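SIR4-interacting protein SIF2 (Saccharomyces cerevisiae, PDB 1R5M) antagonizes telomeric silencing in yeast and acts as a transcriptional corepressor subunit of the Set3C complex, its C-terminal WD40 domain folding as a beta-propeller. Local coordinates at residues 39-44 with 386-391; 47-52 with 64-69; 332-337 with 348-353; 393-398 with 413-418. All blocks are in the same frame, centred on the assembly; numbering follows the deposited sequence.

Contact 1. Residues 39-44 with 386-391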
# COMPACT_ATOMS: atom_id res chain seq x y z
N LEU A 39 2.81 -5.96 21.96
CA LEU A 39 3.04 -4.57 21.61
C LEU A 39 2.23 -3.56 22.41
O LEU A 39 1.07 -3.81 22.77
CB LEU A 39 2.77 -4.38 20.12
CG LEU A 39 3.55 -5.32 19.19
CD1 LEU A 39 3.07 -5.11 17.76
CD2 LEU A 39 5.05 -5.07 19.31
N LYS A 40 2.85 -2.42 22.68
CA LYS A 40 2.20 -1.36 23.44
C LYS A 40 1.96 -0.12 22.59
O LYS A 40 2.73 0.17 21.67
CB LYS A 40 3.07 -0.95 24.63
CG LYS A 40 4.33 -0.19 24.23
CD LYS A 40 5.18 0.16 25.44
CE LYS A 40 6.41 0.95 25.01
NZ LYS A 40 7.41 1.07 26.11
N GLU A 41 0.90 0.60 22.90
CA GLU A 41 0.61 1.84 22.19
C GLU A 41 1.50 2.92 22.80
O GLU A 41 1.69 2.96 24.02
CB GLU A 41 -0.86 2.23 22.38
CG GLU A 41 -1.15 3.68 21.99
CD GLU A 41 -2.61 4.05 22.17
OE1 GLU A 41 -3.43 3.66 21.31
OE2 GLU A 41 -2.93 4.73 23.17
N ILE A 42 2.08 3.77 21.96
CA ILE A 42 2.92 4.85 22.48
C ILE A 42 2.28 6.21 22.22
O ILE A 42 2.58 7.18 22.91
CB ILE A 42 4.35 4.82 21.90
CG1 ILE A 42 4.32 4.80 20.37
CG2 ILE A 42 5.11 3.62 22.44
CD1 ILE A 42 5.69 4.99 19.73
N VAL A 43 1.41 6.28 21.22
CA VAL A 43 0.72 7.53 20.90
C VAL A 43 -0.72 7.26 20.48
O VAL A 43 -0.99 6.38 19.66
CB VAL A 43 1.42 8.32 19.76
CG1 VAL A 43 0.61 9.57 19.42
CG2 VAL A 43 2.83 8.71 20.17
N LYS A 44 -1.64 8.01 21.07
CA LYS A 44 -3.05 7.88 20.73
C LYS A 44 -3.37 8.97 19.71
O LYS A 44 -3.07 10.14 19.93
CB LYS A 44 -3.92 8.07 21.98
CG LYS A 44 -5.40 8.26 21.67
CD LYS A 44 -6.23 8.40 22.94
CE LYS A 44 -6.35 7.07 23.66
NZ LYS A 44 -6.99 6.03 22.80
N ALA A 386 5.41 -10.63 17.22
CA ALA A 386 4.67 -9.83 18.18
C ALA A 386 3.21 -9.67 17.77
O ALA A 386 2.85 -9.90 16.62
CB ALA A 386 5.32 -8.46 18.31
N SER A 387 2.38 -9.28 18.73
CA SER A 387 0.96 -9.07 18.49
C SER A 387 0.45 -7.85 19.24
O SER A 387 0.97 -7.50 20.31
CB SER A 387 0.14 -10.29 18.93
OG SER A 387 0.50 -11.46 18.21
N TYR A 388 -0.56 -7.19 18.67
CA TYR A 388 -1.19 -6.02 19.27
C TYR A 388 -2.69 -6.28 19.25
O TYR A 388 -3.26 -6.59 18.20
CB TYR A 388 -0.88 -4.76 18.46
CG TYR A 388 -1.45 -3.49 19.05
CD1 TYR A 388 -1.03 -3.03 20.30
CD2 TYR A 388 -2.40 -2.74 18.36
CE1 TYR A 388 -1.54 -1.84 20.84
CE2 TYR A 388 -2.92 -1.56 18.89
CZ TYR A 388 -2.48 -1.12 20.13
OH TYR A 388 -2.98 0.06 20.65
N GLN A 389 -3.33 -6.18 20.41
CA GLN A 389 -4.76 -6.42 20.53
C GLN A 389 -5.21 -6.08 21.94
O GLN A 389 -4.38 -5.91 22.84
CB GLN A 389 -5.05 -7.91 20.24
CG GLN A 389 -6.47 -8.39 20.51
CD GLN A 389 -7.49 -7.84 19.52
OE1 GLN A 389 -8.08 -8.59 18.73
NE2 GLN A 389 -7.70 -6.54 19.55
N SER A 390 -6.51 -5.94 22.14
CA SER A 390 -7.06 -5.66 23.46
C SER A 390 -8.52 -6.06 23.43
O SER A 390 -9.15 -6.08 22.37
CB SER A 390 -6.92 -4.18 23.83
OG SER A 390 -8.04 -3.43 23.39
N SER A 391 -9.06 -6.39 24.60
CA SER A 391 -10.45 -6.80 24.69
C SER A 391 -11.36 -5.62 25.03
O SER A 391 -12.53 -5.82 25.33
CB SER A 391 -10.60 -7.89 25.75
OG SER A 391 -10.18 -7.43 27.02
O HOH W 1 -1.28 -5.40 22.74

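Contact 2. Residues 47-52 with 64-69. With SO4 (sulfate ion), chain C; SO4 (sulfate ion), chain B.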
# COMPACT_ATOMS: atom_id res chain seq x y z
N ASN A 47 -9.29 9.58 15.22
CA ASN A 47 -9.61 8.55 14.25
C ASN A 47 -8.90 8.88 12.95
O ASN A 47 -8.83 10.04 12.55
CB ASN A 47 -11.12 8.48 13.99
CG ASN A 47 -11.46 7.68 12.75
OD1 ASN A 47 -11.63 8.24 11.66
ND2 ASN A 47 -11.55 6.36 12.90
N ILE A 48 -8.36 7.86 12.29
CA ILE A 48 -7.70 8.06 11.01
C ILE A 48 -8.22 7.01 10.04
O ILE A 48 -8.61 5.92 10.43
CB ILE A 48 -6.16 7.94 11.11
CG1 ILE A 48 -5.75 6.55 11.59
CG2 ILE A 48 -5.61 9.02 12.04
CD1 ILE A 48 -4.27 6.27 11.43
N VAL A 49 -8.24 7.37 8.76
CA VAL A 49 -8.72 6.47 7.72
C VAL A 49 -7.57 5.58 7.26
O VAL A 49 -7.74 4.36 7.10
CB VAL A 49 -9.28 7.27 6.53
CG1 VAL A 49 -9.71 6.32 5.43
CG2 VAL A 49 -10.47 8.11 6.99
N SER A 50 -6.42 6.19 7.04
CA SER A 50 -5.22 5.48 6.62
C SER A 50 -4.04 6.39 6.94
O SER A 50 -4.23 7.55 7.29
CB SER A 50 -5.25 5.18 5.12
OG SER A 50 -5.10 6.37 4.36
N SER A 51 -2.83 5.86 6.83
CA SER A 51 -1.65 6.67 7.11
C SER A 51 -0.45 6.12 6.38
O SER A 51 -0.46 4.99 5.89
CB SER A 51 -1.38 6.71 8.62
OG SER A 51 -0.96 5.45 9.12
N THR A 52 0.59 6.95 6.28
CA THR A 52 1.82 6.55 5.63
C THR A 52 2.96 7.39 6.19
O THR A 52 2.88 8.61 6.26
CB THR A 52 1.71 6.69 4.08
OG1 THR A 52 2.95 6.31 3.48
CG2 THR A 52 1.35 8.12 3.69
N GLY A 64 -4.74 10.45 6.99
CA GLY A 64 -5.95 11.02 6.45
C GLY A 64 -7.10 10.90 7.42
O GLY A 64 -7.20 9.92 8.17
N GLU A 65 -7.99 11.89 7.42
CA GLU A 65 -9.13 11.88 8.31
C GLU A 65 -10.42 11.97 7.51
O GLU A 65 -10.40 12.18 6.30
CB GLU A 65 -9.03 13.04 9.31
CG GLU A 65 -7.76 12.99 10.15
CD GLU A 65 -7.58 14.21 11.03
OE1 GLU A 65 -8.36 14.36 11.99
OE2 GLU A 65 -6.67 15.01 10.75
N LYS A 66 -11.55 11.79 8.19
CA LYS A 66 -12.83 11.80 7.50
C LYS A 66 -13.37 13.17 7.09
O LYS A 66 -14.12 13.25 6.12
CB LYS A 66 -13.86 11.05 8.35
CG LYS A 66 -13.47 9.59 8.58
CD LYS A 66 -14.48 8.84 9.44
CE LYS A 66 -14.06 7.38 9.60
NZ LYS A 66 -14.95 6.62 10.52
N ASN A 67 -12.99 14.22 7.80
CA ASN A 67 -13.50 15.55 7.48
C ASN A 67 -12.74 16.32 6.40
O ASN A 67 -12.36 17.47 6.59
CB ASN A 67 -13.58 16.41 8.75
CG ASN A 67 -14.37 17.69 8.54
OD1 ASN A 67 -15.41 17.68 7.88
ND2 ASN A 67 -13.89 18.79 9.11
N SER A 68 -12.53 15.67 5.25
CA SER A 68 -11.86 16.30 4.12
C SER A 68 -10.53 16.96 4.51
O SER A 68 -10.21 18.06 4.06
CB SER A 68 -12.80 17.35 3.50
OG SER A 68 -12.45 17.65 2.16
N VAL A 69 -9.76 16.26 5.34
CA VAL A 69 -8.49 16.79 5.80
C VAL A 69 -7.52 15.68 6.20
O VAL A 69 -7.93 14.62 6.66
CB VAL A 69 -8.70 17.74 7.03
CG1 VAL A 69 -9.24 16.94 8.22
CG2 VAL A 69 -7.40 18.43 7.40
S SO4 C . 2.58 2.55 3.17
O1 SO4 C . 3.21 1.59 2.24
O2 SO4 C . 1.43 3.20 2.51
O3 SO4 C . 2.10 1.83 4.37
O4 SO4 C . 3.56 3.59 3.55
S SO4 B . -10.76 19.29 11.71
O1 SO4 B . -11.53 19.24 10.45
O2 SO4 B . -11.68 19.50 12.84
O3 SO4 B . -10.03 18.02 11.89
O4 SO4 B . -9.79 20.40 11.66
O HOH W 2 -11.59 10.94 11.03
O HOH W 3 -10.05 12.36 12.93

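Contact 3. Residues 332-337 with 348-353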
# COMPACT_ATOMS: atom_id res chain seq x y z
N PRO A 332 -10.17 -13.49 8.57
CA PRO A 332 -9.64 -12.80 7.39
C PRO A 332 -8.61 -11.72 7.73
O PRO A 332 -8.66 -11.11 8.80
CB PRO A 332 -10.88 -12.19 6.75
CG PRO A 332 -11.97 -13.16 7.14
CD PRO A 332 -11.65 -13.43 8.58
N ILE A 333 -7.68 -11.51 6.81
CA ILE A 333 -6.67 -10.48 6.97
C ILE A 333 -7.11 -9.36 6.03
O ILE A 333 -7.43 -9.61 4.87
CB ILE A 333 -5.27 -10.98 6.58
CG1 ILE A 333 -4.78 -11.97 7.64
CG2 ILE A 333 -4.31 -9.80 6.44
CD1 ILE A 333 -3.45 -12.63 7.31
N PHE A 334 -7.13 -8.13 6.54
CA PHE A 334 -7.55 -6.98 5.75
C PHE A 334 -6.40 -6.22 5.10
O PHE A 334 -6.60 -5.52 4.10
CB PHE A 334 -8.36 -6.01 6.62
CG PHE A 334 -9.76 -6.47 6.91
CD1 PHE A 334 -10.61 -5.67 7.67
CD2 PHE A 334 -10.23 -7.68 6.43
CE1 PHE A 334 -11.91 -6.08 7.94
CE2 PHE A 334 -11.54 -8.10 6.70
CZ PHE A 334 -12.38 -7.29 7.46
N ALA A 335 -5.21 -6.34 5.66
CA ALA A 335 -4.05 -5.65 5.10
C ALA A 335 -2.75 -6.21 5.64
O ALA A 335 -2.70 -6.70 6.77
CB ALA A 335 -4.14 -4.16 5.40
N GLY A 336 -1.71 -6.13 4.82
CA GLY A 336 -0.39 -6.61 5.20
C GLY A 336 0.65 -5.62 4.70
O GLY A 336 0.50 -5.08 3.60
N ARG A 337 1.69 -5.38 5.49
CA ARG A 337 2.75 -4.44 5.11
C ARG A 337 4.12 -4.97 5.48
O ARG A 337 4.33 -5.45 6.59
CB ARG A 337 2.56 -3.11 5.84
CG ARG A 337 1.19 -2.49 5.68
CD ARG A 337 1.04 -1.74 4.37
NE ARG A 337 -0.29 -1.13 4.28
CZ ARG A 337 -1.31 -1.66 3.62
NH1 ARG A 337 -1.17 -2.81 2.97
NH2 ARG A 337 -2.49 -1.05 3.62
N ALA A 348 -3.10 -7.06 9.59
CA ALA A 348 -4.23 -6.68 10.43
C ALA A 348 -5.37 -7.66 10.18
O ALA A 348 -5.87 -7.77 9.06
CB ALA A 348 -4.68 -5.27 10.10
N PHE A 349 -5.75 -8.39 11.22
CA PHE A 349 -6.84 -9.35 11.11
C PHE A 349 -8.18 -8.67 11.34
O PHE A 349 -8.26 -7.61 11.96
CB PHE A 349 -6.66 -10.49 12.13
CG PHE A 349 -5.52 -11.41 11.81
CD1 PHE A 349 -4.24 -11.15 12.27
CD2 PHE A 349 -5.73 -12.55 11.04
CE1 PHE A 349 -3.18 -12.01 11.97
CE2 PHE A 349 -4.68 -13.42 10.73
CZ PHE A 349 -3.40 -13.14 11.20
N MET A 350 -9.23 -9.30 10.82
CA MET A 350 -10.58 -8.78 10.93
C MET A 350 -11.03 -8.63 12.38
O MET A 350 -11.94 -7.85 12.67
CB MET A 350 -11.54 -9.70 10.17
CG MET A 350 -12.97 -9.22 10.14
SD MET A 350 -13.95 -10.22 9.00
CE MET A 350 -15.52 -9.35 9.07
N ASP A 351 -10.40 -9.36 13.29
CA ASP A 351 -10.78 -9.28 14.70
C ASP A 351 -10.08 -8.14 15.44
O ASP A 351 -10.18 -8.03 16.66
CB ASP A 351 -10.51 -10.61 15.41
CG ASP A 351 -9.04 -10.98 15.43
OD1 ASP A 351 -8.22 -10.22 14.87
OD2 ASP A 351 -8.70 -12.03 16.02
N GLY A 352 -9.37 -7.28 14.70
CA GLY A 352 -8.69 -6.16 15.32
C GLY A 352 -7.29 -6.44 15.84
O GLY A 352 -6.67 -5.58 16.47
N GLN A 353 -6.79 -7.64 15.60
CA GLN A 353 -5.45 -7.97 16.06
C GLN A 353 -4.41 -7.76 14.97
O GLN A 353 -4.66 -8.04 13.80
CB GLN A 353 -5.38 -9.43 16.54
CG GLN A 353 -4.01 -9.81 17.09
CD GLN A 353 -4.02 -11.11 17.86
OE1 GLN A 353 -4.92 -11.35 18.68
NE2 GLN A 353 -3.02 -11.95 17.63

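Contact 4. Residues 393-398 with 413-418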
# COMPACT_ATOMS: atom_id res chain seq x y z
N ASP A 393 -12.33 -3.23 22.94
CA ASP A 393 -13.15 -2.85 21.79
C ASP A 393 -13.02 -3.94 20.74
O ASP A 393 -12.08 -4.74 20.79
CB ASP A 393 -12.73 -1.51 21.19
CG ASP A 393 -11.45 -1.61 20.40
OD1 ASP A 393 -10.37 -1.35 20.97
OD2 ASP A 393 -11.51 -1.96 19.20
N ASN A 394 -13.96 -3.99 19.81
CA ASN A 394 -13.94 -4.99 18.75
C ASN A 394 -13.93 -4.32 17.38
O ASN A 394 -14.39 -4.90 16.39
CB ASN A 394 -15.18 -5.88 18.84
CG ASN A 394 -16.44 -5.15 18.43
OD1 ASN A 394 -16.54 -3.94 18.62
ND2 ASN A 394 -17.41 -5.88 17.88
N ASP A 395 -13.40 -3.10 17.30
CA ASP A 395 -13.37 -2.38 16.03
C ASP A 395 -12.42 -3.02 15.03
O ASP A 395 -11.49 -3.75 15.41
CB ASP A 395 -12.98 -0.91 16.28
CG ASP A 395 -13.28 -0.01 15.09
OD1 ASP A 395 -13.99 -0.44 14.15
OD2 ASP A 395 -12.82 1.15 15.09
N TYR A 396 -12.67 -2.76 13.75
CA TYR A 396 -11.85 -3.27 12.65
C TYR A 396 -10.65 -2.37 12.42
O TYR A 396 -10.69 -1.18 12.72
CB TYR A 396 -12.64 -3.27 11.33
CG TYR A 396 -13.85 -4.16 11.27
CD1 TYR A 396 -15.09 -3.64 10.89
CD2 TYR A 396 -13.76 -5.52 11.55
CE1 TYR A 396 -16.21 -4.46 10.78
CE2 TYR A 396 -14.87 -6.35 11.44
CZ TYR A 396 -16.09 -5.82 11.06
OH TYR A 396 -17.19 -6.65 10.96
N ILE A 397 -9.59 -2.95 11.86
CA ILE A 397 -8.40 -2.20 11.48
C ILE A 397 -8.43 -2.24 9.96
O ILE A 397 -8.45 -3.31 9.36
CB ILE A 397 -7.10 -2.88 11.98
CG1 ILE A 397 -7.00 -2.74 13.50
CG2 ILE A 397 -5.89 -2.23 11.30
CD1 ILE A 397 -5.87 -3.53 14.11
N PHE A 398 -8.46 -1.06 9.33
CA PHE A 398 -8.52 -0.95 7.87
C PHE A 398 -7.17 -0.72 7.21
O PHE A 398 -7.00 -0.97 6.01
CB PHE A 398 -9.44 0.22 7.48
CG PHE A 398 -10.91 -0.08 7.59
CD1 PHE A 398 -11.84 0.92 7.30
CD2 PHE A 398 -11.37 -1.34 7.95
CE1 PHE A 398 -13.21 0.66 7.36
CE2 PHE A 398 -12.73 -1.61 8.01
CZ PHE A 398 -13.65 -0.61 7.72
N TYR A 413 -8.03 2.36 12.77
CA TYR A 413 -9.26 1.63 13.06
C TYR A 413 -10.38 2.28 12.26
O TYR A 413 -10.31 3.46 11.93
CB TYR A 413 -9.60 1.67 14.55
CG TYR A 413 -8.67 0.85 15.42
CD1 TYR A 413 -7.53 1.42 15.99
CD2 TYR A 413 -8.94 -0.49 15.68
CE1 TYR A 413 -6.67 0.66 16.80
CE2 TYR A 413 -8.09 -1.25 16.48
CZ TYR A 413 -6.97 -0.67 17.04
OH TYR A 413 -6.13 -1.42 17.83
N SER A 414 -11.42 1.51 11.95
CA SER A 414 -12.52 2.03 11.15
C SER A 414 -13.28 3.18 11.81
O SER A 414 -13.62 4.16 11.15
CB SER A 414 -13.50 0.91 10.79
OG SER A 414 -14.27 0.51 11.90
N LEU A 415 -13.53 3.07 13.11
CA LEU A 415 -14.30 4.08 13.83
C LEU A 415 -13.60 4.77 15.00
O LEU A 415 -13.68 5.99 15.14
CB LEU A 415 -15.61 3.46 14.31
CG LEU A 415 -16.54 2.97 13.20
CD1 LEU A 415 -17.64 2.10 13.78
CD2 LEU A 415 -17.13 4.17 12.47
N GLN A 416 -12.91 3.99 15.83
CA GLN A 416 -12.24 4.57 16.99
C GLN A 416 -10.92 5.26 16.67
O GLN A 416 -10.51 5.35 15.51
CB GLN A 416 -12.02 3.52 18.08
CG GLN A 416 -11.08 2.39 17.71
CD GLN A 416 -10.85 1.43 18.86
OE1 GLN A 416 -11.68 1.32 19.76
NE2 GLN A 416 -9.72 0.74 18.84
N GLU A 417 -10.28 5.76 17.71
CA GLU A 417 -9.02 6.46 17.57
C GLU A 417 -7.90 5.60 17.00
O GLU A 417 -7.84 4.40 17.25
CB GLU A 417 -8.59 7.02 18.93
CG GLU A 417 -9.56 8.05 19.47
CD GLU A 417 -9.23 8.48 20.88
OE1 GLU A 417 -9.12 7.60 21.76
OE2 GLU A 417 -9.08 9.71 21.11
N GLY A 418 -7.03 6.23 16.22
CA GLY A 418 -5.90 5.52 15.65
C GLY A 418 -4.89 5.27 16.75
O GLY A 418 -5.00 5.83 17.85

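Contact 1. Residues 39-44 with 386-391
The phenol ring of Y388 meets strand 37-44 along an edge: the carbonyl O of L39 lies in the ring plane, 3.3 Å from CD1, while the backbone N of E41 and the carbonyl carbon of K40 approach obliquely. CG of Y388 stands anti to the backbone N (chi1 -178°), which carries the ring obliquely across residues 39 to 41 and places OH 3.5 Å from CB of E41. The carboxylate of E41 is turned 39° from the ring plane. Its OE1 and the tyrosine OH are both hydrogen-bonded to OG of S419, on strand 419-422, which makes that serine their common polar partner. A phenylalanine in place of Y388 would probably leave OG of S419 with E41 but without its second partner.

L39 supplies the apolar side of the contact. Its CD2 methyl sits 3.5 Å from CB of A386, and its CB packs 4.0 Å from CB of Y388. The backbone bond is nearly straight: N of L39 donates to O of S387 over 2.9 Å, with 164° at the hydrogen. A water extends this link, donating to O of L39 and accepting from N of Q389.

The K37 and S387 backbones are also hydrogen-bonded, and strands 37-44 and 380-388 run parallel. Strand 37-44 pairs antiparallel with 419-422 on its other flank, where I42 and V43 both face V420 in a classic beta bulge. Paired with 419-422, the N-terminal strand completes the last blade, the closure characteristic of WD40 propellers, and this contact sets it against strand 380-388 of the preceding blade.

Contact 2. Residues 47-52 with 64-69
N47 and K66 meet side chain to side chain at about a right angle, OD1 of N47 lying 3.3 Å from CE of K66. The contact is to the methylene, and the polar ends are satisfied by other groups: NZ of K66 by O of S414, and ND2 of N47 by O of Q416, with a weak second bond to O of S414. OD1 of N47 is reached by a water, 2.8 Å away, that also accepts from N of K66. A second water lies within bonding distance of O of N47 and OE1 of E65, whose OE2 forms a salt bridge with R71.

Two direct backbone bonds join the segments. N of V49 donates to O of G64 over 2.8 Å, at 174° almost straight; N of G64 donates to O of S50 over 3.0 Å. CA of I48 adds a C-H contact to that same G64 oxygen at 3.4 Å. Beside them CG2 of V49 packs 3.7 Å from CG of K66, the lysine chain running extended past it.

At the outer limits, OG1 of T52 and ND2 of N67 each donate to a sulfate, probably from the crystallisation liquor. The contact lies at the open end of the hairpin 50-53/60-65 in WD 1; S50 and T52 touch L114 of strand 111-116, and I48 packs on strand 408-413.

Contact 3. Residues 332-337 with 348-353
Three backbone hydrogen bonds join the antiparallel segments, N of M350 to O of P332, N of F334 to O of A348 and N of A348 to O of A335, all 2.8 to 2.9 Å; the first two flank the non-hydrogen-bonded pair I333 and F349, and the third follows toward A335. The CA atoms of that pair are 4.3 Å apart, and their side chains lie side by side, pointing the same way. CG1 of I333 comes 3.4 Å from CE2 of F349, oblique to the ring, with CD1 following, near CE2 and CZ. Cut back to an alanine, F349 is likely to leave a gap between I333 and Y357 of the next strand.

M350 covers one face of the F334 ring. Its CB lies 4.1 Å from the ring centroid, 29° off the normal, a CH-pi contact, and CG comes 3.4 Å from CZ. With CG anti to the backbone N (chi1 -177°) and the chain extended, the thioether runs past CZ; SD is 4.8 Å from the centroid and oblique, a Met-aromatic contact. The same sulfur touches CD of P332.

A type I turn from F349 to G352 follows; overlapping its end, OD1 of D351 accepts from N of Q353, an Asx turn, met from above the carboxylate plane. G352 has positive phi, where a CB would jam against the preceding carbonyl.

This is the open end of the hairpin 333-338/344-349 of WD 7. F349 packs on N355 and Y357 of strand 354-358, while A335 and A348 touch L400 and I397 of strand 397-402.

Contact 4. Residues 393-398 with 413-418
F398 overlaps S414 with its ring face: CB of the serine lies 3.6 Å from the ring centroid, 20° off the normal, a CH-pi contact displaced toward the rim. OG of S414 sits between the backbone N and the carbonyl carbon (chi1 73°), and from there reaches OD1 of D395 in a very short bond of 2.5 Å.

D395 gathers the turn through its other oxygen. OD2 accepts from N of L415 over 2.8 Å with its syn lone pair and from N of Q416 over 2.9 Å, nearly along the C-O axis and almost straight. OD1 also takes N of Y396, from above the carboxylate plane. Three backbone amides and a hydroxyl thus grip the carboxylate.

These bonds lie at the open end of the hairpin 397-402/408-413 in WD 8, the repeat that closes the propeller. I397 and Y413 form a non-hydrogen-bonded antiparallel pair, with CG1 of I397 3.5 Å from CE2 of Y413, and N of S414 donates to O of Y396.

Further out, NE2 of Q416 lies over one face of the Y413 ring, 3.3 Å above its centre. NE2 also gives a weak bond to OD1 of D393, at 3.1 Å; the carboxylate and amide planes are 59° apart. D393 uses the anti lone pair of OD2 to accept from N of D395, an Asx turn.

From the N terminus, residues 39-44 come first, but contact 1 closes only at 386-391, a loop of 341 intervening residues that encloses contacts 2 and 3. Contact 2 closes the short WD 1 hairpin, and contact 3 does the same in WD 7; they follow one another in series about 19 Å apart between centres. Contact 4 opens after contact 1 has closed and shuts the WD 8 hairpin; none of the four loops cross. In space contact 4 touches the other three: K44 forms a salt bridge with E417, K66 and N47 reach the 413-418 turn, and M350 packs on Y396. WD 7, WD 8 and WD 1 are thereby joined across the closure.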